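Local coordinates for protein aminotransferase, class I and II (Erwinia tasmaniensis, PDB 5Z0Q) that belongs to the class I and II aminotransferases, a family of pyridoxal-5'-phosphate-dependent enzymes, and binds pyridoxal-5'-phosphate, at residues G179-R184 and T321-F326. Sequence-based numbering, arbitrary orientation.
Sequences GTVYRR and TPEASF
The carboxylate of Glu323 reaches across to the 179-184 loop and meets both its backbone and a side chain there. Val181 N donates to Glu323 OE1 at 2.9 Å, nearly along the C-O axis. Arg183 holds the same carboxylate with NH1 and NH2, one nitrogen to each oxygen, in a salt bridge. Its NH2 binds Glu323 OE2 at 2.9 Å, and its NH1 makes a longer bond of 3.3 Å to Glu323 OE1. The guanidinium and carboxylate planes are tilted by only 19° but are offset, as both nitrogens come from above the carboxylate plane. A bend at chi2 (-64°) turns the Arg183 chain back toward the acid. Glu323 is extended beyond CG (chi2 179°), which carries its carboxylate to Val181 and Arg183.

OE1 thus takes two hydrogen bonds, from Val181 N and Arg183 NH1, and also a salt bridge from Arg150 NH1. Two guanidinium groups beside the acid would probably stabilise its charged form. Thr180 OG1 turns elsewhere and is hydrogen-bonded to Trp151 O. Gly179 O lies 3.1 Å from both Glu323 N and Ala324 N. Val181 CG2 packs on Ala324 CB at 3.9 Å and on the CB of Glu323, adding a small apolar patch.

Arg183 is the N-cap residue of helix 184-197. The contact joins the large-sheet and small-sheet parts of the aminotransferase fold, linking the loop between strand 166-172 and this helix to the connection between strands 318-319 and 329-331. Gly179 is about 10 Å from the bound pyridoxal-5'-phosphate. Helix 290-313 flanks that connection, where Arg304 NH1 bonds Pro322 O.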
ATOM      1  N   GLY A 179      -7.740  -5.248 -25.647  1.00 30.17           N
ATOM      2  CA  GLY A 179      -9.097  -5.593 -25.281  1.00 21.22           C
ATOM      3  C   GLY A 179      -9.535  -6.975 -25.706  1.00 29.42           C
ATOM      4  O   GLY A 179     -10.737  -7.264 -25.681  1.00 31.20           O
ATOM      5  N   THR A 180      -8.600  -7.840 -26.090  1.00 23.73           N
ATOM      6  CA  THR A 180      -8.941  -9.170 -26.570  1.00 25.91           C
ATOM      7  C   THR A 180      -9.307 -10.084 -25.407  1.00 31.41           C
ATOM      8  O   THR A 180      -8.581 -10.160 -24.410  1.00 30.30           O
ATOM      9  CB  THR A 180      -7.773  -9.767 -27.354  1.00 30.31           C
ATOM     10  OG1 THR A 180      -7.513  -8.962 -28.510  1.00 39.84           O
ATOM     11  CG2 THR A 180      -8.095 -11.190 -27.790  1.00 25.92           C
ATOM     12  N   VAL A 181     -10.437 -10.771 -25.537  1.00 28.58           N
ATOM     13  CA  VAL A 181     -10.848 -11.817 -24.609  1.00 25.20           C
ATOM     14  C   VAL A 181     -10.420 -13.148 -25.214  1.00 30.64           C
ATOM     15  O   VAL A 181     -10.999 -13.605 -26.206  1.00 37.15           O
ATOM     16  CB  VAL A 181     -12.358 -11.782 -24.346  1.00 28.67           C
ATOM     17  CG1 VAL A 181     -12.775 -12.969 -23.490  1.00 23.29           C
ATOM     18  CG2 VAL A 181     -12.752 -10.471 -23.683  1.00 23.17           C
ATOM     19  N   TYR A 182      -9.405 -13.774 -24.624  1.00 26.34           N
ATOM     20  CA  TYR A 182      -8.860 -15.001 -25.188  1.00 31.84           C
ATOM     21  C   TYR A 182      -9.845 -16.154 -25.038  1.00 24.09           C
ATOM     22  O   TYR A 182     -10.445 -16.346 -23.977  1.00 27.64           O
ATOM     23  CB  TYR A 182      -7.529 -15.350 -24.523  1.00 25.02           C
ATOM     24  CG  TYR A 182      -6.411 -14.398 -24.879  1.00 24.51           C
ATOM     25  CD1 TYR A 182      -5.719 -14.530 -26.076  1.00 25.94           C
ATOM     26  CD2 TYR A 182      -6.052 -13.366 -24.025  1.00 27.32           C
ATOM     27  CE1 TYR A 182      -4.698 -13.662 -26.410  1.00 30.23           C
ATOM     28  CE2 TYR A 182      -5.031 -12.492 -24.350  1.00 31.56           C
ATOM     29  CZ  TYR A 182      -4.358 -12.645 -25.544  1.00 33.19           C
ATOM     30  OH  TYR A 182      -3.343 -11.776 -25.872  1.00 41.88           O
ATOM     31  N   ARG A 183     -10.007 -16.921 -26.113  1.00 32.60           N
ATOM     32  CA  ARG A 183     -10.909 -18.062 -26.124  1.00 34.83           C
ATOM     33  C   ARG A 183     -10.253 -19.259 -25.436  1.00 29.62           C
ATOM     34  O   ARG A 183      -9.087 -19.222 -25.036  1.00 31.20           O
ATOM     35  CB  ARG A 183     -11.316 -18.405 -27.555  1.00 29.66           C
ATOM     36  CG  ARG A 183     -12.074 -17.299 -28.275  1.00 28.63           C
ATOM     37  CD  ARG A 183     -13.415 -17.013 -27.618  1.00 27.34           C
ATOM     38  NE  ARG A 183     -14.207 -16.069 -28.401  1.00 39.56           N
ATOM     39  CZ  ARG A 183     -14.139 -14.747 -28.273  1.00 38.75           C
ATOM     40  NH1 ARG A 183     -13.314 -14.207 -27.387  1.00 36.68           N
ATOM     41  NH2 ARG A 183     -14.897 -13.964 -29.031  1.00 29.02           N
ATOM     42  N   ARG A 184     -11.020 -20.345 -25.307  1.00 29.84           N
ATOM     43  CA  ARG A 184     -10.521 -21.515 -24.591  1.00 33.75           C
ATOM     44  C   ARG A 184      -9.413 -22.215 -25.369  1.00 34.02           C
ATOM     45  O   ARG A 184      -8.443 -22.699 -24.775  1.00 30.38           O
ATOM     46  CB  ARG A 184     -11.668 -22.481 -24.300  1.00 33.10           C
ATOM     47  CG  ARG A 184     -11.317 -23.551 -23.284  1.00 35.97           C
ATOM     48  CD  ARG A 184     -12.552 -24.271 -22.770  1.00 33.93           C
ATOM     49  NE  ARG A 184     -12.218 -25.158 -21.659  1.00 44.56           N
ATOM     50  CZ  ARG A 184     -12.262 -24.802 -20.380  1.00 44.02           C
ATOM     51  NH1 ARG A 184     -12.634 -23.574 -20.043  1.00 40.92           N
ATOM     52  NH2 ARG A 184     -11.934 -25.673 -19.435  1.00 44.33           N
ATOM     53  N   THR A 321     -12.602  -3.513 -32.588  1.00 28.25           N
ATOM     54  CA  THR A 321     -13.633  -3.404 -31.567  1.00 30.54           C
ATOM     55  C   THR A 321     -13.219  -4.212 -30.343  1.00 29.94           C
ATOM     56  O   THR A 321     -13.088  -5.442 -30.438  1.00 27.97           O
ATOM     57  CB  THR A 321     -14.976  -3.896 -32.098  1.00 31.56           C
ATOM     58  OG1 THR A 321     -15.389  -3.072 -33.195  1.00 39.74           O
ATOM     59  CG2 THR A 321     -16.030  -3.841 -31.003  1.00 24.85           C
ATOM     60  N   PRO A 322     -12.994  -3.577 -29.193  1.00 28.69           N
ATOM     61  CA  PRO A 322     -12.505  -4.323 -28.025  1.00 26.27           C
ATOM     62  C   PRO A 322     -13.579  -5.248 -27.476  1.00 23.09           C
ATOM     63  O   PRO A 322     -14.707  -4.827 -27.208  1.00 28.03           O
ATOM     64  CB  PRO A 322     -12.146  -3.218 -27.025  1.00 32.81           C
ATOM     65  CG  PRO A 322     -13.027  -2.071 -27.407  1.00 24.83           C
ATOM     66  CD  PRO A 322     -13.174  -2.143 -28.904  1.00 26.47           C
ATOM     67  N   GLU A 323     -13.222  -6.521 -27.314  1.00 26.02           N
ATOM     68  CA  GLU A 323     -14.127  -7.468 -26.681  1.00 23.61           C
ATOM     69  C   GLU A 323     -14.299  -7.203 -25.192  1.00 28.11           C
ATOM     70  O   GLU A 323     -15.218  -7.762 -24.582  1.00 30.85           O
ATOM     71  CB  GLU A 323     -13.628  -8.897 -26.908  1.00 28.03           C
ATOM     72  CG  GLU A 323     -13.619  -9.319 -28.371  1.00 30.28           C
ATOM     73  CD  GLU A 323     -13.095 -10.729 -28.576  1.00 40.06           C
ATOM     74  OE1 GLU A 323     -12.204 -11.157 -27.812  1.00 33.00           O
ATOM     75  OE2 GLU A 323     -13.580 -11.413 -29.503  1.00 43.69           O
ATOM     76  N   ALA A 324     -13.454  -6.361 -24.599  1.00 27.22           N
ATOM     77  CA  ALA A 324     -13.538  -6.035 -23.180  1.00 29.13           C
ATOM     78  C   ALA A 324     -13.335  -4.538 -22.999  1.00 32.03           C
ATOM     79  O   ALA A 324     -12.293  -3.998 -23.385  1.00 32.23           O
ATOM     80  CB  ALA A 324     -12.504  -6.818 -22.368  1.00 30.69           C
ATOM     81  N   SER A 325     -14.334  -3.881 -22.414  1.00 34.28           N
ATOM     82  CA  SER A 325     -14.267  -2.462 -22.102  1.00 22.57           C
ATOM     83  C   SER A 325     -13.094  -2.176 -21.160  1.00 36.06           C
ATOM     84  O   SER A 325     -12.613  -3.061 -20.446  1.00 30.49           O
ATOM     85  CB  SER A 325     -15.594  -2.018 -21.482  1.00 42.29           C
ATOM     86  OG  SER A 325     -16.469  -1.519 -22.479  1.00 56.19           O
ATOM     87  N   PHE A 326     -12.629  -0.921 -21.150  1.00 34.67           N
ATOM     88  CA  PHE A 326     -13.231   0.206 -21.867  1.00 28.91           C
ATOM     89  C   PHE A 326     -12.225   0.964 -22.728  1.00 29.89           C
ATOM     90  O   PHE A 326     -12.269   2.192 -22.821  1.00 24.03           O
ATOM     91  CB  PHE A 326     -13.888   1.163 -20.868  1.00 24.13           C
ATOM     92  CG  PHE A 326     -13.102   1.348 -19.599  1.00 26.87           C
ATOM     93  CD1 PHE A 326     -12.101   2.304 -19.521  1.00 27.41           C
ATOM     94  CD2 PHE A 326     -13.360   0.564 -18.485  1.00 22.54           C
ATOM     95  CE1 PHE A 326     -11.373   2.476 -18.357  1.00 26.92           C
ATOM     96  CE2 PHE A 326     -12.635   0.728 -17.319  1.00 25.31           C
ATOM     97  CZ  PHE A 326     -11.641   1.686 -17.254  1.00 30.92           C
TER